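PDB 6BFI: VIN1 from Oscarella pearsei, which binds actin filaments and, as the vinculin homolog of a sponge, may play a role in cell-cell adhesion. Local coordinates for residues N184-Q189 with T253-E258; T768-L773 with D794-N799. All blocks are in the same frame, centred on the assembly; numbering follows the deposited sequence.

Contact 1. Residues N184-Q189 with T253-E258; sequences NLAHAQ and TTFEEE
H187 reaches from the first turn of helix 185-215 to the loop residue T253, where NE2 donates to the backbone O at 3.1 Å. The N-H points almost straight at the oxygen (163°), which lies at the ring edge, close to the imidazole plane, and receives the donor nearly end-on to its C=O. With CG anti to its own carbonyl carbon, the H187 ring swings its far end to the loop, and CE1 also packs against CB of F255, 3.6 Å away. The H187 side chain also touches L182 and L251 in neighbouring loops. The two aromatic rings meet obliquely, their planes 44° apart. F255 touches through CB and the near atoms of its ring, CD2 lying 3.8 Å from CB of A186, while the far end of the ring leads away from the helix.

N184 is the N-cap of helix 185-215 in this all-helical vinculin-family chain, and its partner loop follows helix 224-249. With CG anti to the backbone N (chi1 -166°), its amide turns toward the loop. OD1 accepts the capping bond from A186 N at 2.9 Å. The same oxygen takes a second bond, from a water 2.8 Å from OD1, which also donates to E256 OE2 at 3.0 Å. These two bonds to OD1 help hold the rotation of the amide, with ND2 above one face of the H187 ring, toward its rim. ND2 also comes within 2.9 Å of F255 N, a close approach of two donors and not a hydrogen bond. A bend about the CB-CG bond brings the E256 carboxylate toward N184 and A186, its plane turned moderately from that of the N184 amide. The E256 side chain also touches R762 and N802, the latter on helix 786-817.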
loop_
_atom_site.group_PDB
_atom_site.type_symbol
_atom_site.label_atom_id
_atom_site.label_comp_id
_atom_site.label_asym_id
_atom_site.label_seq_id
_atom_site.Cartn_x
_atom_site.Cartn_y
_atom_site.Cartn_z
ATOM N N ASN A 184 -8.097 -0.144 -13.676
ATOM C CA ASN A 184 -7.236 0.219 -12.560
ATOM C C ASN A 184 -7.707 -0.513 -11.309
ATOM O O ASN A 184 -8.816 -0.270 -10.824
ATOM C CB ASN A 184 -7.264 1.730 -12.341
ATOM C CG ASN A 184 -6.158 2.214 -11.431
ATOM O OD1 ASN A 184 -5.782 1.538 -10.470
ATOM N ND2 ASN A 184 -5.629 3.388 -11.726
ATOM N N LEU A 185 -6.865 -1.410 -10.791
ATOM C CA LEU A 185 -7.239 -2.178 -9.609
ATOM C C LEU A 185 -7.406 -1.288 -8.384
ATOM O O LEU A 185 -8.233 -1.587 -7.514
ATOM C CB LEU A 185 -6.195 -3.262 -9.335
ATOM C CG LEU A 185 -6.134 -4.426 -10.325
ATOM C CD1 LEU A 185 -4.933 -5.312 -10.031
ATOM C CD2 LEU A 185 -7.423 -5.235 -10.281
ATOM N N ALA A 186 -6.637 -0.200 -8.297
ATOM C CA ALA A 186 -6.734 0.683 -7.139
ATOM C C ALA A 186 -8.105 1.343 -7.061
ATOM O O ALA A 186 -8.704 1.420 -5.981
ATOM C CB ALA A 186 -5.627 1.735 -7.190
ATOM N N HIS A 187 -8.620 1.820 -8.197
ATOM C CA HIS A 187 -9.947 2.428 -8.214
ATOM C C HIS A 187 -11.014 1.426 -7.792
ATOM O O HIS A 187 -11.899 1.743 -6.986
ATOM C CB HIS A 187 -10.248 2.981 -9.606
ATOM C CG HIS A 187 -9.330 4.084 -10.026
ATOM N ND1 HIS A 187 -8.586 4.816 -9.125
ATOM C CD2 HIS A 187 -9.031 4.579 -11.250
ATOM C CE1 HIS A 187 -7.872 5.716 -9.776
ATOM N NE2 HIS A 187 -8.123 5.593 -11.067
ATOM N N ALA A 188 -10.941 0.206 -8.330
ATOM C CA ALA A 188 -11.891 -0.829 -7.940
ATOM C C ALA A 188 -11.813 -1.105 -6.444
ATOM O O ALA A 188 -12.842 -1.304 -5.786
ATOM C CB ALA A 188 -11.632 -2.106 -8.739
ATOM N N GLN A 189 -10.600 -1.098 -5.886
ATOM C CA GLN A 189 -10.445 -1.349 -4.458
ATOM C C GLN A 189 -11.042 -0.219 -3.626
ATOM O O GLN A 189 -11.649 -0.470 -2.578
ATOM C CB GLN A 189 -8.971 -1.549 -4.114
ATOM C CG GLN A 189 -8.748 -2.003 -2.684
ATOM C CD GLN A 189 -9.526 -3.264 -2.356
ATOM O OE1 GLN A 189 -9.346 -4.302 -2.994
ATOM N NE2 GLN A 189 -10.406 -3.175 -1.363
ATOM N N THR A 253 -8.400 8.365 -15.236
ATOM C CA THR A 253 -6.951 8.442 -15.344
ATOM C C THR A 253 -6.298 7.291 -14.593
ATOM O O THR A 253 -6.854 6.759 -13.627
ATOM C CB THR A 253 -6.417 9.772 -14.789
ATOM O OG1 THR A 253 -6.892 9.956 -13.449
ATOM C CG2 THR A 253 -6.872 10.938 -15.655
ATOM N N THR A 254 -5.107 6.913 -15.052
ATOM C CA THR A 254 -4.295 5.943 -14.330
ATOM C C THR A 254 -3.818 6.557 -13.020
ATOM O O THR A 254 -3.251 7.653 -13.006
ATOM C CB THR A 254 -3.103 5.503 -15.182
ATOM O OG1 THR A 254 -3.570 4.926 -16.409
ATOM C CG2 THR A 254 -2.261 4.478 -14.435
ATOM N N PHE A 255 -4.057 5.845 -11.915
ATOM C CA PHE A 255 -3.771 6.396 -10.593
ATOM C C PHE A 255 -2.278 6.617 -10.386
ATOM O O PHE A 255 -1.866 7.641 -9.828
ATOM C CB PHE A 255 -4.326 5.465 -9.513
ATOM C CG PHE A 255 -4.267 6.035 -8.124
ATOM C CD1 PHE A 255 -4.317 7.405 -7.915
ATOM C CD2 PHE A 255 -4.157 5.199 -7.026
ATOM C CE1 PHE A 255 -4.263 7.928 -6.636
ATOM C CE2 PHE A 255 -4.102 5.715 -5.745
ATOM C CZ PHE A 255 -4.156 7.081 -5.550
ATOM N N GLU A 256 -1.451 5.676 -10.841
ATOM C CA GLU A 256 -0.023 5.698 -10.547
ATOM C C GLU A 256 0.733 6.669 -11.448
ATOM O O GLU A 256 1.929 6.490 -11.697
ATOM C CB GLU A 256 0.560 4.287 -10.673
ATOM C CG GLU A 256 0.066 3.295 -9.614
ATOM C CD GLU A 256 -1.363 2.820 -9.846
ATOM O OE1 GLU A 256 -1.985 3.234 -10.847
ATOM O OE2 GLU A 256 -1.865 2.028 -9.022
ATOM N N GLU A 257 0.045 7.698 -11.940
ATOM C CA GLU A 257 0.646 8.776 -12.716
ATOM C C GLU A 257 0.138 10.124 -12.225
ATOM O O GLU A 257 -0.082 11.052 -13.009
ATOM C CB GLU A 257 0.366 8.604 -14.208
ATOM C CG GLU A 257 0.917 7.321 -14.806
ATOM C CD GLU A 257 0.679 7.220 -16.301
ATOM O OE1 GLU A 257 0.544 8.274 -16.958
ATOM O OE2 GLU A 257 0.624 6.085 -16.818
ATOM N N GLU A 258 -0.055 10.248 -10.916
ATOM C CA GLU A 258 -0.619 11.460 -10.335
ATOM C C GLU A 258 -0.003 11.763 -8.972
ATOM O O GLU A 258 -0.233 11.043 -8.000
ATOM C CB GLU A 258 -2.138 11.327 -10.211
ATOM C CG GLU A 258 -2.824 12.517 -9.567
ATOM C CD GLU A 258 -4.332 12.364 -9.530
ATOM O OE1 GLU A 258 -4.853 11.447 -10.201
ATOM O OE2 GLU A 258 -4.995 13.156 -8.831
HETATM O O HOH W 1 -3.647 -0.168 -9.862
#

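Contact 2. Residues T768-L773 with D794-N799; sequences TQLKIL and DMLVGN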
loop_
_atom_site.group_PDB
_atom_site.type_symbol
_atom_site.label_atom_id
_atom_site.label_comp_id
_atom_site.label_asym_id
_atom_site.label_seq_id
_atom_site.Cartn_x
_atom_site.Cartn_y
_atom_site.Cartn_z
ATOM N N THR A 768 0.471 -2.314 -21.972
ATOM C CA THR A 768 -0.564 -2.114 -22.984
ATOM C C THR A 768 -0.760 -0.629 -23.272
ATOM O O THR A 768 -0.732 -0.192 -24.434
ATOM C CB THR A 768 -1.873 -2.754 -22.517
ATOM O OG1 THR A 768 -1.655 -4.145 -22.244
ATOM C CG2 THR A 768 -2.953 -2.614 -23.580
ATOM N N GLN A 769 -0.944 0.166 -22.213
ATOM C CA GLN A 769 -1.024 1.612 -22.379
ATOM C C GLN A 769 0.231 2.167 -23.034
ATOM O O GLN A 769 0.158 3.146 -23.780
ATOM C CB GLN A 769 -1.261 2.285 -21.027
ATOM C CG GLN A 769 -2.586 1.928 -20.380
ATOM C CD GLN A 769 -2.791 2.625 -19.048
ATOM O OE1 GLN A 769 -2.063 3.556 -18.701
ATOM N NE2 GLN A 769 -3.785 2.174 -18.292
ATOM N N LEU A 770 1.387 1.551 -22.780
ATOM C CA LEU A 770 2.627 2.011 -23.395
ATOM C C LEU A 770 2.579 1.838 -24.906
ATOM O O LEU A 770 2.920 2.756 -25.658
ATOM C CB LEU A 770 3.824 1.260 -22.806
ATOM C CG LEU A 770 5.186 1.597 -23.419
ATOM C CD1 LEU A 770 5.596 3.026 -23.091
ATOM C CD2 LEU A 770 6.248 0.615 -22.955
ATOM N N LYS A 771 2.156 0.659 -25.370
ATOM C CA LYS A 771 2.077 0.434 -26.810
ATOM C C LYS A 771 1.057 1.361 -27.457
ATOM O O LYS A 771 1.322 1.945 -28.517
ATOM C CB LYS A 771 1.741 -1.029 -27.098
ATOM C CG LYS A 771 2.839 -1.997 -26.696
ATOM C CD LYS A 771 2.523 -3.410 -27.144
ATOM C CE LYS A 771 1.266 -3.934 -26.475
ATOM N NZ LYS A 771 0.961 -5.323 -26.913
ATOM N N ILE A 772 -0.110 1.524 -26.828
ATOM C CA ILE A 772 -1.130 2.403 -27.398
ATOM C C ILE A 772 -0.618 3.838 -27.476
ATOM O O ILE A 772 -0.723 4.501 -28.516
ATOM C CB ILE A 772 -2.435 2.310 -26.585
ATOM C CG1 ILE A 772 -3.022 0.901 -26.682
ATOM C CG2 ILE A 772 -3.437 3.346 -27.069
ATOM C CD1 ILE A 772 -4.276 0.700 -25.859
ATOM N N LEU A 773 -0.043 4.336 -26.379
ATOM C CA LEU A 773 0.368 5.735 -26.323
ATOM C C LEU A 773 1.559 6.011 -27.229
ATOM O O LEU A 773 1.672 7.112 -27.781
ATOM C CB LEU A 773 0.687 6.129 -24.881
ATOM C CG LEU A 773 -0.511 6.141 -23.923
ATOM C CD1 LEU A 773 -0.060 6.359 -22.482
ATOM C CD2 LEU A 773 -1.526 7.188 -24.338
ATOM N N ASP A 794 3.261 14.037 -23.308
ATOM C CA ASP A 794 3.158 14.030 -21.851
ATOM C C ASP A 794 2.582 12.716 -21.334
ATOM O O ASP A 794 3.029 12.194 -20.304
ATOM C CB ASP A 794 2.312 15.211 -21.379
ATOM C CG ASP A 794 2.881 16.545 -21.817
ATOM O OD1 ASP A 794 4.066 16.587 -22.207
ATOM O OD2 ASP A 794 2.144 17.553 -21.770
ATOM N N MET A 795 1.587 12.164 -22.031
ATOM C CA MET A 795 1.033 10.882 -21.611
ATOM C C MET A 795 2.047 9.760 -21.791
ATOM O O MET A 795 2.180 8.889 -20.920
ATOM C CB MET A 795 -0.250 10.585 -22.388
ATOM C CG MET A 795 -1.377 11.562 -22.093
ATOM S SD MET A 795 -2.823 11.308 -23.138
ATOM C CE MET A 795 -3.410 9.728 -22.537
ATOM N N LEU A 796 2.778 9.767 -22.910
ATOM C CA LEU A 796 3.789 8.738 -23.124
ATOM C C LEU A 796 4.859 8.791 -22.040
ATOM O O LEU A 796 5.221 7.759 -21.463
ATOM C CB LEU A 796 4.414 8.885 -24.512
ATOM C CG LEU A 796 5.524 7.881 -24.845
ATOM C CD1 LEU A 796 5.017 6.448 -24.749
ATOM C CD2 LEU A 796 6.097 8.156 -26.227
ATOM N N VAL A 797 5.366 9.989 -21.735
ATOM C CA VAL A 797 6.446 10.089 -20.757
ATOM C C VAL A 797 5.941 9.757 -19.360
ATOM O O VAL A 797 6.669 9.156 -18.562
ATOM C CB VAL A 797 7.120 11.476 -20.804
ATOM C CG1 VAL A 797 7.682 11.757 -22.192
ATOM C CG2 VAL A 797 6.159 12.572 -20.382
ATOM N N GLY A 798 4.698 10.120 -19.037
ATOM C CA GLY A 798 4.147 9.722 -17.750
ATOM C C GLY A 798 4.042 8.214 -17.619
ATOM O O GLY A 798 4.455 7.631 -16.611
ATOM N N ASN A 799 3.503 7.561 -18.653
ATOM C CA ASN A 799 3.397 6.106 -18.653
ATOM C C ASN A 799 4.768 5.449 -18.514
ATOM O O ASN A 799 4.945 4.517 -17.720
ATOM C CB ASN A 799 2.700 5.639 -19.932
ATOM C CG ASN A 799 2.516 4.138 -19.981
ATOM O OD1 ASN A 799 3.383 3.408 -20.462
ATOM N ND2 ASN A 799 1.380 3.666 -19.483
#
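L773 and L770 of helix 763-778 pack on L796, M795 and N799 of helix 786-817, an antiparallel pair in the C-terminal helical bundle, consistent with the tail bundle of vinculins. The short segments cross at -154° with axes 9.5 Å apart. Packing is tight on the buried side: L770 CD1 meets L796 CD1 at 3.8 Å, and M705 and I729 of neighbouring helices close over L770. L773 sends its two methyls to different partners, CD1 to N799 CB (3.8 Å) and CD2 to M795 CE (3.6 Å). M795 marks the looser side, being partly exposed, though P2 of the N-terminal segment leans on it, while V3 and F5 touch L773.

N799, with CG anti to the backbone N (chi1 -178°), pushes its amide between Q769 and L770, and ND2 makes a weak hydrogen bond to I766 O. An alanine here removes the amide, which would probably leave I766 O without this weak donor and open a gap beside L770 and Q769. ND2 of N799 lies 3.4 Å from Q769 CB and nearly as close to Q769 OE1, an oxygen hydrogen-bonded to T254. On the other branch of the asparagine amide, OD1 sits 3.2 Å from L770 CB.

Contact 1 closes before contact 2 opens along the chain, yet their centres lie only about 15 Å apart. They share no helix: contact 1 joins the start of helix 185-215 to the loop after helix 224-249, and contact 2 joins helices 763-778 and 786-817. The loop itself makes the bridge. T254 OG1 and Q769 OE1 are 3.1 Å apart, a probable hydrogen bond, and the E257 carboxylate packs on helix 786-817, with OE2 3.3 Å from N799 CA. The loop thus lies between helices from the N-terminal part of the chain and the C-terminal bundle, an arrangement consistent with the closed head-to-tail association known in vinculins.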